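Local coordinates for protein fatty Acyl-Adenylate Ligase (Escherichia coli, PDB 3PBK) that belongs to the AMP-binding enzyme family of the ANL clan and holds 5'-O-[(S)-(dodecanoyloxy)(hydroxy)phosphoryl]adenosine in its pocket, at residues Ala80-Phe91 and Phe226-Leu237; Lys499-Arg507 and Thr532-Ile543. All blocks are in the same frame, centred on the assembly; numbering follows the deposited sequence.

Contact 1 (80-91 with 226-237) closes before contact 2 (499-507 with 532-543) opens, so the two follow each other along the chain. Their centres are 35 Å apart, on opposite sides of the chain's centre, with nearest atoms about 12 Å apart, and they share no helix, strand or sheet. Contact 1 is buried, where helices 84-95 and 229-241 face each other and the second borders the bound ligand. Contact 2 pairs strands 500-505 and 533-538 in a small three-stranded sheet near the C-terminus. This is consistent with the large N-terminal and small C-terminal domains of ANL enzymes.

Contact 1 of 2, residues Ala80-Phe91 and Phe226-Leu237; sequences AETSSEFVEAFF and FYHDMGLVGFLL. With 1ZZ (5'-O-[(S)-(dodecanoyloxy)(hydroxy)phosphoryl]adenosine), chain C.
F226 and F86 meet rim to rim, neither ring over the face of the other, with centroids 5.5 Å apart and planes only 24° from each other. F226, in the loop leading into helix 229-241, packs against 80-82, just before helix 84-95. Its CD2 brings the ring edge to E81 O at 3.2 Å, T82 OG1 lies over one face, and A80 CB packs against F226 CB. F86 CG stands anti to the backbone N (chi1 164°), which carries the ring across to F226 and lets CE2 touch L236 CD1 at 3.8 Å. L236 divides its branches: CD1 also meets V87 CG2, while CD2 sits at the edge of the F91 ring, 3.6 Å from CE2. The next residue, L237, brings CD2 within 3.9 Å of F90 CE1 and also touches F91 CZ. No hydrogen bond crosses; segments 84-91 and 229-237 cross nearly at a right angle (-87°), their axes 12.5 Å apart, so side chains bridge the gap. Beyond them, D229 OD2 lies 2.9 Å from O2 of 1ZZ, and C1 of 1ZZ lies over one face of the F235 ring, toward its rim. This is apolar interhelical packing behind the ligand pocket of an AMP-binding enzyme.

Contact 2 of 2, residues Lys499-Arg507 and Thr532-Ile543; sequences KIILQIQCR and TAAIDLLPPHSI
I504, L502, I535 and L537 form the apolar centre of this parallel strand pair, the two strands of a beta-alpha-beta unit through helix 511-529. L502 and I535 lie side by side and point the same way, CD2 of the first 4.2 Å from CD1 of the second. I504 serves two neighbours, its CD1 against I535 CG2 and its CB 4.0 Å from L537 CD1. The face bearing I504 and L537 is turned to the crossover helix, where L521 and I518 receive them. Between the strands, backbone bonds alternate in parallel fashion: I504 N gives to D536 O and I504 O accepts from L538 N, while C506 N reaches L538 O at 3.2 Å. Strand 490-494 pairs with the other edge of 500-505 and completes the sheet. On the opposite face Q503 and D536 run alongside each other, amide and carboxylate planes 23° apart, joined by a weak hydrogen bond from Q503 NE2 to D536 OD2. At the end of the pair, R507 CG rests on P540 CG at 3.6 Å. Q505 CG lies between the backbone N and the carbonyl carbon (chi1 68°), and the extended chain beyond it carries the amide to the loop at 541-543. Its NE2 bonds to D489, while OE1 takes two weak bonds, from S542 N at 3.1 Å and from I543 N at 3.4 Å.

Contact 1 of 2, residues Ala80-Phe91 and Phe226-Leu237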
loop_
_atom_site.group_PDB
_atom_site.type_symbol
_atom_site.label_atom_id
_atom_site.label_comp_id
_atom_site.label_asym_id
_atom_site.label_seq_id
_atom_site.Cartn_x
_atom_site.Cartn_y
_atom_site.Cartn_z
ATOM N N ALA A 80 -8.362 -5.415 -11.174
ATOM C CA ALA A 80 -6.944 -5.671 -11.000
ATOM C C ALA A 80 -6.631 -6.996 -10.313
ATOM O O ALA A 80 -6.281 -7.034 -9.135
ATOM C CB ALA A 80 -6.287 -4.519 -10.265
ATOM N N GLU A 81 -6.751 -8.087 -11.054
ATOM C CA GLU A 81 -6.276 -9.374 -10.566
ATOM C C GLU A 81 -4.778 -9.496 -10.825
ATOM O O GLU A 81 -4.221 -8.793 -11.678
ATOM C CB GLU A 81 -7.020 -10.524 -11.254
ATOM C CG GLU A 81 -8.436 -10.765 -10.745
ATOM C CD GLU A 81 -9.194 -11.718 -11.633
ATOM O OE1 GLU A 81 -8.924 -11.709 -12.856
ATOM O OE2 GLU A 81 -10.047 -12.472 -11.113
ATOM N N THR A 82 -4.132 -10.390 -10.085
ATOM C CA THR A 82 -2.735 -10.712 -10.345
ATOM C C THR A 82 -2.638 -11.712 -11.508
ATOM O O THR A 82 -2.493 -12.916 -11.299
ATOM C CB THR A 82 -2.036 -11.245 -9.082
ATOM O OG1 THR A 82 -2.167 -10.278 -8.035
ATOM C CG2 THR A 82 -0.569 -11.478 -9.353
ATOM N N SER A 83 -2.716 -11.200 -12.734
ATOM C CA SER A 83 -2.839 -12.058 -13.902
ATOM C C SER A 83 -2.226 -11.470 -15.157
ATOM O O SER A 83 -2.353 -10.275 -15.418
ATOM C CB SER A 83 -4.315 -12.348 -14.179
ATOM O OG SER A 83 -5.009 -11.172 -14.555
ATOM N N SER A 84 -1.590 -12.332 -15.945
ATOM C CA SER A 84 -1.114 -11.981 -17.280
ATOM C C SER A 84 -2.164 -11.167 -18.056
ATOM O O SER A 84 -1.824 -10.286 -18.835
ATOM C CB SER A 84 -0.750 -13.260 -18.045
ATOM O OG SER A 84 -0.119 -12.994 -19.291
ATOM N N GLU A 85 -3.440 -11.466 -17.831
ATOM C CA GLU A 85 -4.543 -10.763 -18.484
ATOM C C GLU A 85 -4.606 -9.307 -18.101
ATOM O O GLU A 85 -4.808 -8.441 -18.945
ATOM C CB GLU A 85 -5.869 -11.389 -18.082
ATOM C CG GLU A 85 -6.122 -12.718 -18.714
ATOM C CD GLU A 85 -7.596 -13.020 -18.774
ATOM O OE1 GLU A 85 -8.264 -12.846 -17.720
ATOM O OE2 GLU A 85 -8.074 -13.416 -19.873
ATOM N N PHE A 86 -4.470 -9.050 -16.805
ATOM C CA PHE A 86 -4.578 -7.697 -16.302
ATOM C C PHE A 86 -3.402 -6.836 -16.739
ATOM O O PHE A 86 -3.579 -5.660 -17.080
ATOM C CB PHE A 86 -4.650 -7.672 -14.791
ATOM C CG PHE A 86 -4.381 -6.319 -14.230
ATOM C CD1 PHE A 86 -5.373 -5.351 -14.231
ATOM C CD2 PHE A 86 -3.121 -5.988 -13.755
ATOM C CE1 PHE A 86 -5.124 -4.089 -13.725
ATOM C CE2 PHE A 86 -2.860 -4.728 -13.253
ATOM C CZ PHE A 86 -3.854 -3.777 -13.231
ATOM N N VAL A 87 -2.202 -7.414 -16.699
ATOM C CA VAL A 87 -1.007 -6.697 -17.117
ATOM C C VAL A 87 -1.163 -6.217 -18.553
ATOM O O VAL A 87 -0.953 -5.040 -18.838
ATOM C CB VAL A 87 0.265 -7.556 -16.986
ATOM C CG1 VAL A 87 1.502 -6.736 -17.329
ATOM C CG2 VAL A 87 0.380 -8.110 -15.583
ATOM N N GLU A 88 -1.541 -7.119 -19.454
ATOM C CA GLU A 88 -1.676 -6.759 -20.862
ATOM C C GLU A 88 -2.656 -5.611 -21.010
ATOM O O GLU A 88 -2.364 -4.608 -21.655
ATOM C CB GLU A 88 -2.149 -7.950 -21.693
ATOM C CG GLU A 88 -1.229 -9.159 -21.663
ATOM C CD GLU A 88 -1.921 -10.394 -22.212
ATOM O OE1 GLU A 88 -2.856 -10.216 -23.025
ATOM O OE2 GLU A 88 -1.551 -11.532 -21.832
ATOM N N ALA A 89 -3.819 -5.764 -20.396
ATOM C CA ALA A 89 -4.861 -4.747 -20.454
ATOM C C ALA A 89 -4.360 -3.373 -20.018
ATOM O O ALA A 89 -4.697 -2.351 -20.619
ATOM C CB ALA A 89 -6.041 -5.168 -19.596
ATOM N N PHE A 90 -3.559 -3.365 -18.958
ATOM C CA PHE A 90 -3.037 -2.135 -18.375
ATOM C C PHE A 90 -2.107 -1.382 -19.336
ATOM O O PHE A 90 -2.252 -0.174 -19.529
ATOM C CB PHE A 90 -2.330 -2.438 -17.052
ATOM C CG PHE A 90 -1.794 -1.225 -16.372
ATOM C CD1 PHE A 90 -0.496 -0.822 -16.575
ATOM C CD2 PHE A 90 -2.594 -0.470 -15.550
ATOM C CE1 PHE A 90 -0.009 0.306 -15.964
ATOM C CE2 PHE A 90 -2.099 0.660 -14.935
ATOM C CZ PHE A 90 -0.811 1.045 -15.145
ATOM N N PHE A 91 -1.157 -2.090 -19.940
ATOM C CA PHE A 91 -0.267 -1.471 -20.921
ATOM C C PHE A 91 -0.967 -1.210 -22.255
ATOM O O PHE A 91 -0.662 -0.247 -22.962
ATOM C CB PHE A 91 0.995 -2.311 -21.115
ATOM C CG PHE A 91 2.035 -2.066 -20.066
ATOM C CD1 PHE A 91 2.930 -1.013 -20.196
ATOM C CD2 PHE A 91 2.103 -2.865 -18.939
ATOM C CE1 PHE A 91 3.885 -0.776 -19.229
ATOM C CE2 PHE A 91 3.056 -2.631 -17.969
ATOM C CZ PHE A 91 3.949 -1.586 -18.113
ATOM N N PHE A 226 -2.450 -6.007 -7.271
ATOM C CA PHE A 226 -2.213 -4.924 -8.222
ATOM C C PHE A 226 -3.145 -3.755 -7.955
ATOM O O PHE A 226 -2.927 -2.656 -8.449
ATOM C CB PHE A 226 -2.332 -5.404 -9.673
ATOM C CG PHE A 226 -1.220 -6.333 -10.100
ATOM C CD1 PHE A 226 0.032 -6.248 -9.523
ATOM C CD2 PHE A 226 -1.421 -7.274 -11.087
ATOM C CE1 PHE A 226 1.045 -7.093 -9.912
ATOM C CE2 PHE A 226 -0.404 -8.111 -11.478
ATOM C CZ PHE A 226 0.823 -8.021 -10.889
ATOM N N TYR A 227 -4.175 -3.989 -7.151
ATOM C CA TYR A 227 -5.141 -2.937 -6.872
ATOM C C TYR A 227 -4.679 -2.009 -5.756
ATOM O O TYR A 227 -5.192 -0.902 -5.635
ATOM C CB TYR A 227 -6.555 -3.487 -6.616
ATOM C CG TYR A 227 -6.673 -4.514 -5.513
ATOM C CD1 TYR A 227 -6.570 -4.144 -4.182
ATOM C CD2 TYR A 227 -6.918 -5.856 -5.802
ATOM C CE1 TYR A 227 -6.686 -5.090 -3.159
ATOM C CE2 TYR A 227 -7.035 -6.807 -4.793
ATOM C CZ TYR A 227 -6.920 -6.419 -3.470
ATOM O OH TYR A 227 -7.024 -7.344 -2.443
ATOM N N HIS A 228 -3.709 -2.444 -4.951
ATOM C CA HIS A 228 -3.062 -1.534 -3.992
ATOM C C HIS A 228 -1.895 -0.818 -4.625
ATOM O O HIS A 228 -1.329 -1.258 -5.616
ATOM C CB HIS A 228 -2.584 -2.231 -2.717
ATOM C CG HIS A 228 -3.666 -2.425 -1.699
ATOM N ND1 HIS A 228 -3.575 -3.351 -0.678
ATOM C CD2 HIS A 228 -4.876 -1.831 -1.560
ATOM C CE1 HIS A 228 -4.674 -3.304 0.054
ATOM N NE2 HIS A 228 -5.480 -2.393 -0.460
ATOM N N ASP A 229 -1.526 0.289 -4.020
ATOM C CA ASP A 229 -0.482 1.138 -4.546
ATOM C C ASP A 229 0.905 0.476 -4.670
ATOM O O ASP A 229 1.584 0.579 -5.689
ATOM C CB ASP A 229 -0.381 2.323 -3.619
ATOM C CG ASP A 229 0.532 3.344 -4.136
ATOM O OD1 ASP A 229 0.519 3.558 -5.374
ATOM O OD2 ASP A 229 1.264 3.915 -3.307
HETATM N N MSE A 230 1.314 -0.183 -3.596
HETATM C CA MSE A 230 2.593 -0.871 -3.509
HETATM C C MSE A 230 2.745 -1.986 -4.535
HETATM O O MSE A 230 3.720 -2.039 -5.274
HETATM C CB MSE A 230 2.742 -1.443 -2.102
HETATM C CG MSE A 230 4.146 -1.868 -1.753
HETATM SE SE MSE A 230 4.508 -1.819 0.174
HETATM C CE MSE A 230 3.469 -3.354 0.773
ATOM N N GLY A 231 1.778 -2.892 -4.561
ATOM C CA GLY A 231 1.820 -4.016 -5.474
ATOM C C GLY A 231 2.006 -3.563 -6.901
ATOM O O GLY A 231 2.853 -4.084 -7.621
ATOM N N LEU A 232 1.221 -2.568 -7.297
ATOM C CA LEU A 232 1.219 -2.072 -8.667
ATOM C C LEU A 232 2.486 -1.318 -9.104
ATOM O O LEU A 232 3.144 -1.720 -10.056
ATOM C CB LEU A 232 -0.004 -1.189 -8.896
ATOM C CG LEU A 232 -0.001 -0.453 -10.232
ATOM C CD1 LEU A 232 -0.562 -1.369 -11.276
ATOM C CD2 LEU A 232 -0.810 0.827 -10.157
ATOM N N VAL A 233 2.815 -0.221 -8.428
ATOM C CA VAL A 233 3.916 0.626 -8.880
ATOM C C VAL A 233 5.256 0.009 -8.536
ATOM O O VAL A 233 6.229 0.087 -9.295
ATOM C CB VAL A 233 3.875 2.003 -8.235
ATOM C CG1 VAL A 233 5.072 2.834 -8.708
ATOM C CG2 VAL A 233 2.585 2.688 -8.566
ATOM N N GLY A 234 5.298 -0.594 -7.360
ATOM C CA GLY A 234 6.481 -1.291 -6.924
ATOM C C GLY A 234 6.664 -2.599 -7.662
ATOM O O GLY A 234 7.786 -2.973 -7.955
ATOM N N PHE A 235 5.594 -3.314 -7.979
ATOM C CA PHE A 235 5.846 -4.646 -8.487
ATOM C C PHE A 235 5.301 -5.051 -9.837
ATOM O O PHE A 235 5.568 -6.152 -10.304
ATOM C CB PHE A 235 5.591 -5.679 -7.417
ATOM C CG PHE A 235 6.656 -5.697 -6.379
ATOM C CD1 PHE A 235 7.801 -6.453 -6.559
ATOM C CD2 PHE A 235 6.546 -4.913 -5.244
ATOM C CE1 PHE A 235 8.803 -6.461 -5.607
ATOM C CE2 PHE A 235 7.549 -4.916 -4.285
ATOM C CZ PHE A 235 8.679 -5.693 -4.467
ATOM N N LEU A 236 4.579 -4.152 -10.483
ATOM C CA LEU A 236 4.325 -4.327 -11.899
ATOM C C LEU A 236 5.238 -3.385 -12.695
ATOM O O LEU A 236 6.002 -3.820 -13.564
ATOM C CB LEU A 236 2.856 -4.084 -12.229
ATOM C CG LEU A 236 2.405 -4.677 -13.562
ATOM C CD1 LEU A 236 0.919 -4.535 -13.749
ATOM C CD2 LEU A 236 3.124 -3.976 -14.674
ATOM N N LEU A 237 5.171 -2.096 -12.373
ATOM C CA LEU A 237 5.903 -1.071 -13.115
ATOM C C LEU A 237 7.427 -1.106 -12.928
ATOM O O LEU A 237 8.164 -1.001 -13.905
ATOM C CB LEU A 237 5.355 0.312 -12.779
ATOM C CG LEU A 237 3.875 0.493 -13.094
ATOM C CD1 LEU A 237 3.452 1.892 -12.783
ATOM C CD2 LEU A 237 3.619 0.178 -14.543
HETATM P P 1ZZ C . -0.749 4.029 0.066
HETATM C C1 1ZZ C . 10.833 -2.865 -6.185
HETATM N N1 1ZZ C . 2.286 4.722 5.510
HETATM O O1 1ZZ C . 1.691 1.990 1.080
HETATM C C2 1ZZ C . 10.372 -1.571 -5.568
HETATM N N2 1ZZ C . 4.233 3.831 4.937
HETATM O O2 1ZZ C . 0.692 3.426 -0.465
HETATM C C3 1ZZ C . 9.351 -1.644 -4.436
HETATM N N3 1ZZ C . 2.895 5.031 7.972
HETATM O O3 1ZZ C . -1.242 5.407 -0.556
HETATM C C4 1ZZ C . 9.078 -0.302 -3.731
HETATM N N4 1ZZ C . 5.028 4.307 8.524
HETATM O O4 1ZZ C . -1.768 3.134 -0.156
HETATM C C5 1ZZ C . 8.441 -0.224 -2.339
HETATM N N5 1ZZ C . 6.472 3.375 6.797
HETATM O O5 1ZZ C . -0.609 4.293 1.634
HETATM C C6 1ZZ C . 7.714 1.078 -2.123
HETATM O O6 1ZZ C . 0.489 4.848 4.135
HETATM C C7 1ZZ C . 7.680 1.734 -0.766
HETATM O O7 1ZZ C . 0.077 7.469 6.469
HETATM C C8 1ZZ C . 6.464 2.570 -0.435
HETATM O O8 1ZZ C . 0.545 8.412 3.812
HETATM C C9 1ZZ C . 5.652 2.266 0.832
HETATM C C10 1ZZ C . 4.148 2.173 0.775
HETATM C C11 1ZZ C . 3.239 2.964 -0.060
HETATM C C12 1ZZ C . 1.835 2.889 0.318
HETATM C C13 1ZZ C . -0.403 5.634 1.999
HETATM C C14 1ZZ C . -0.198 5.937 3.489
HETATM C C15 1ZZ C . 0.695 7.058 4.052
HETATM C C16 1ZZ C . 0.703 6.696 5.478
HETATM C C17 1ZZ C . 0.894 5.219 5.434
HETATM C C18 1ZZ C . 2.989 4.226 4.494
HETATM C C19 1ZZ C . 4.277 4.124 6.300
HETATM C C20 1ZZ C . 3.131 4.645 6.666
HETATM C C21 1ZZ C . 3.886 4.833 8.878
HETATM C C22 1ZZ C . 5.239 3.932 7.189
#

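Contact 2 of 2, residues Lys499-Arg507 and Thr532-Ile543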
loop_
_atom_site.group_PDB
_atom_site.type_symbol
_atom_site.label_atom_id
_atom_site.label_comp_id
_atom_site.label_asym_id
_atom_site.label_seq_id
_atom_site.Cartn_x
_atom_site.Cartn_y
_atom_site.Cartn_z
ATOM N N LYS A 499 -14.737 10.070 25.048
ATOM C CA LYS A 499 -14.565 8.753 25.664
ATOM C C LYS A 499 -13.727 7.875 24.741
ATOM O O LYS A 499 -14.020 7.772 23.553
ATOM C CB LYS A 499 -15.916 8.076 25.910
ATOM C CG LYS A 499 -17.005 8.998 26.466
ATOM C CD LYS A 499 -16.723 9.418 27.904
ATOM C CE LYS A 499 -17.982 9.943 28.585
ATOM N NZ LYS A 499 -17.923 9.806 30.076
ATOM N N ILE A 500 -12.685 7.243 25.277
ATOM C CA ILE A 500 -11.796 6.419 24.455
ATOM C C ILE A 500 -12.314 4.996 24.275
ATOM O O ILE A 500 -12.483 4.264 25.242
ATOM C CB ILE A 500 -10.365 6.371 25.042
ATOM C CG1 ILE A 500 -9.639 7.688 24.764
ATOM C CG2 ILE A 500 -9.582 5.203 24.465
ATOM C CD1 ILE A 500 -8.190 7.666 25.136
ATOM N N ILE A 501 -12.565 4.595 23.040
ATOM C CA ILE A 501 -13.055 3.245 22.809
ATOM C C ILE A 501 -11.960 2.383 22.201
ATOM O O ILE A 501 -11.222 2.834 21.330
ATOM C CB ILE A 501 -14.306 3.229 21.892
ATOM C CG1 ILE A 501 -15.507 3.855 22.595
ATOM C CG2 ILE A 501 -14.646 1.817 21.451
ATOM C CD1 ILE A 501 -15.869 5.213 22.069
ATOM N N LEU A 502 -11.842 1.151 22.678
ATOM C CA LEU A 502 -10.993 0.161 22.031
ATOM C C LEU A 502 -11.849 -0.996 21.525
ATOM O O LEU A 502 -12.416 -1.745 22.320
ATOM C CB LEU A 502 -9.953 -0.375 23.009
ATOM C CG LEU A 502 -9.092 -1.557 22.557
ATOM C CD1 LEU A 502 -8.194 -1.165 21.408
ATOM C CD2 LEU A 502 -8.257 -2.060 23.712
ATOM N N GLN A 503 -11.946 -1.147 20.206
ATOM C CA GLN A 503 -12.697 -2.251 19.636
ATOM C C GLN A 503 -11.765 -3.412 19.323
ATOM O O GLN A 503 -10.668 -3.218 18.819
ATOM C CB GLN A 503 -13.445 -1.802 18.389
ATOM C CG GLN A 503 -14.241 -0.536 18.590
ATOM C CD GLN A 503 -15.279 -0.318 17.507
ATOM O OE1 GLN A 503 -14.959 -0.213 16.321
ATOM N NE2 GLN A 503 -16.541 -0.244 17.915
ATOM N N ILE A 504 -12.201 -4.619 19.657
ATOM C CA ILE A 504 -11.421 -5.824 19.405
ATOM C C ILE A 504 -12.297 -6.885 18.741
ATOM O O ILE A 504 -13.293 -7.336 19.311
ATOM C CB ILE A 504 -10.822 -6.412 20.702
ATOM C CG1 ILE A 504 -10.055 -5.343 21.479
ATOM C CG2 ILE A 504 -9.916 -7.589 20.387
ATOM C CD1 ILE A 504 -9.421 -5.857 22.748
ATOM N N GLN A 505 -11.930 -7.264 17.525
ATOM C CA GLN A 505 -12.610 -8.339 16.839
ATOM C C GLN A 505 -11.853 -9.591 17.204
ATOM O O GLN A 505 -10.634 -9.636 17.060
ATOM C CB GLN A 505 -12.591 -8.116 15.327
ATOM C CG GLN A 505 -11.219 -8.220 14.701
ATOM C CD GLN A 505 -11.273 -8.131 13.191
ATOM O OE1 GLN A 505 -12.245 -7.625 12.622
ATOM N NE2 GLN A 505 -10.224 -8.623 12.528
ATOM N N CYS A 506 -12.564 -10.598 17.700
ATOM C CA CYS A 506 -11.904 -11.802 18.189
ATOM C C CYS A 506 -12.791 -13.042 18.173
ATOM O O CYS A 506 -14.023 -12.953 18.128
ATOM C CB CYS A 506 -11.420 -11.572 19.612
ATOM S SG CYS A 506 -12.803 -11.258 20.710
ATOM N N ARG A 507 -12.139 -14.199 18.243
ATOM C CA ARG A 507 -12.815 -15.489 18.207
ATOM C C ARG A 507 -12.978 -16.107 19.610
ATOM O O ARG A 507 -13.161 -17.322 19.743
ATOM C CB ARG A 507 -12.054 -16.452 17.281
ATOM C CG ARG A 507 -12.048 -16.058 15.807
ATOM C CD ARG A 507 -10.993 -16.832 15.023
ATOM N NE ARG A 507 -10.924 -16.389 13.629
ATOM C CZ ARG A 507 -9.970 -16.748 12.770
ATOM N NH1 ARG A 507 -8.995 -17.563 13.168
ATOM N NH2 ARG A 507 -9.984 -16.298 11.516
ATOM N N THR A 532 -9.014 5.786 30.899
ATOM C CA THR A 532 -9.904 4.630 30.998
ATOM C C THR A 532 -10.568 4.346 29.655
ATOM O O THR A 532 -11.223 5.210 29.075
ATOM C CB THR A 532 -10.971 4.799 32.096
ATOM O OG1 THR A 532 -11.939 5.763 31.679
ATOM C CG2 THR A 532 -10.329 5.236 33.417
ATOM N N ALA A 533 -10.376 3.127 29.158
ATOM C CA ALA A 533 -10.868 2.754 27.835
ATOM C C ALA A 533 -12.023 1.771 27.914
ATOM O O ALA A 533 -12.071 0.915 28.805
ATOM C CB ALA A 533 -9.753 2.176 26.991
ATOM N N ALA A 534 -12.951 1.900 26.970
ATOM C CA ALA A 534 -14.112 1.026 26.902
ATOM C C ALA A 534 -13.838 -0.103 25.926
ATOM O O ALA A 534 -13.821 0.117 24.720
ATOM C CB ALA A 534 -15.325 1.812 26.472
ATOM N N ILE A 535 -13.610 -1.301 26.458
ATOM C CA ILE A 535 -13.321 -2.481 25.649
ATOM C C ILE A 535 -14.574 -2.959 24.903
ATOM O O ILE A 535 -15.593 -3.248 25.520
ATOM C CB ILE A 535 -12.797 -3.642 26.535
ATOM C CG1 ILE A 535 -11.851 -3.121 27.626
ATOM C CG2 ILE A 535 -12.144 -4.728 25.690
ATOM C CD1 ILE A 535 -10.598 -2.474 27.114
ATOM N N ASP A 536 -14.498 -3.039 23.578
ATOM C CA ASP A 536 -15.614 -3.505 22.759
ATOM C C ASP A 536 -15.248 -4.800 22.074
ATOM O O ASP A 536 -14.533 -4.780 21.080
ATOM C CB ASP A 536 -15.939 -2.476 21.676
ATOM C CG ASP A 536 -17.349 -1.930 21.780
ATOM O OD1 ASP A 536 -17.992 -2.149 22.834
ATOM O OD2 ASP A 536 -17.812 -1.290 20.796
ATOM N N LEU A 537 -15.725 -5.929 22.591
ATOM C CA LEU A 537 -15.454 -7.215 21.938
ATOM C C LEU A 537 -16.424 -7.468 20.784
ATOM O O LEU A 537 -17.634 -7.550 20.990
ATOM C CB LEU A 537 -15.480 -8.362 22.956
ATOM C CG LEU A 537 -14.125 -8.728 23.585
ATOM C CD1 LEU A 537 -13.237 -7.514 23.743
ATOM C CD2 LEU A 537 -14.267 -9.446 24.916
ATOM N N LEU A 538 -15.892 -7.571 19.568
ATOM C CA LEU A 538 -16.719 -7.774 18.381
ATOM C C LEU A 538 -16.515 -9.160 17.793
ATOM O O LEU A 538 -15.606 -9.890 18.190
ATOM C CB LEU A 538 -16.392 -6.744 17.305
ATOM C CG LEU A 538 -16.343 -5.270 17.694
ATOM C CD1 LEU A 538 -16.272 -4.406 16.441
ATOM C CD2 LEU A 538 -17.540 -4.909 18.549
ATOM N N PRO A 539 -17.368 -9.524 16.831
ATOM C CA PRO A 539 -17.249 -10.790 16.104
ATOM C C PRO A 539 -16.204 -10.667 15.000
ATOM O O PRO A 539 -15.918 -9.558 14.552
ATOM C CB PRO A 539 -18.632 -10.959 15.475
ATOM C CG PRO A 539 -19.485 -9.838 16.032
ATOM C CD PRO A 539 -18.557 -8.764 16.418
ATOM N N PRO A 540 -15.621 -11.790 14.567
ATOM C CA PRO A 540 -14.691 -11.689 13.445
ATOM C C PRO A 540 -15.394 -12.032 12.141
ATOM O O PRO A 540 -16.329 -12.838 12.149
ATOM C CB PRO A 540 -13.671 -12.767 13.778
ATOM C CG PRO A 540 -14.535 -13.874 14.357
ATOM C CD PRO A 540 -15.672 -13.162 15.106
ATOM N N HIS A 541 -14.995 -11.395 11.047
ATOM C CA HIS A 541 -14.139 -10.221 11.094
ATOM C C HIS A 541 -15.093 -9.054 10.905
ATOM O O HIS A 541 -15.765 -8.942 9.878
ATOM C CB HIS A 541 -13.070 -10.264 9.992
ATOM C CG HIS A 541 -13.604 -10.626 8.635
ATOM N ND1 HIS A 541 -14.204 -11.841 8.367
ATOM C CD2 HIS A 541 -13.612 -9.939 7.465
ATOM C CE1 HIS A 541 -14.570 -11.880 7.097
ATOM N NE2 HIS A 541 -14.220 -10.740 6.528
ATOM N N SER A 542 -15.170 -8.194 11.907
ATOM C CA SER A 542 -16.288 -7.273 11.995
ATOM C C SER A 542 -15.937 -5.794 11.778
ATOM O O SER A 542 -16.831 -4.939 11.739
ATOM C CB SER A 542 -17.021 -7.513 13.322
ATOM O OG SER A 542 -17.225 -6.326 14.054
ATOM N N ILE A 543 -14.648 -5.504 11.590
ATOM C CA ILE A 543 -14.158 -4.112 11.548
ATOM C C ILE A 543 -13.520 -3.580 10.236
ATOM O O ILE A 543 -13.058 -2.438 10.221
ATOM C CB ILE A 543 -13.141 -3.854 12.700
ATOM C CG1 ILE A 543 -11.842 -4.626 12.453
ATOM C CG2 ILE A 543 -13.732 -4.230 14.065
ATOM C CD1 ILE A 543 -11.013 -4.828 13.703
#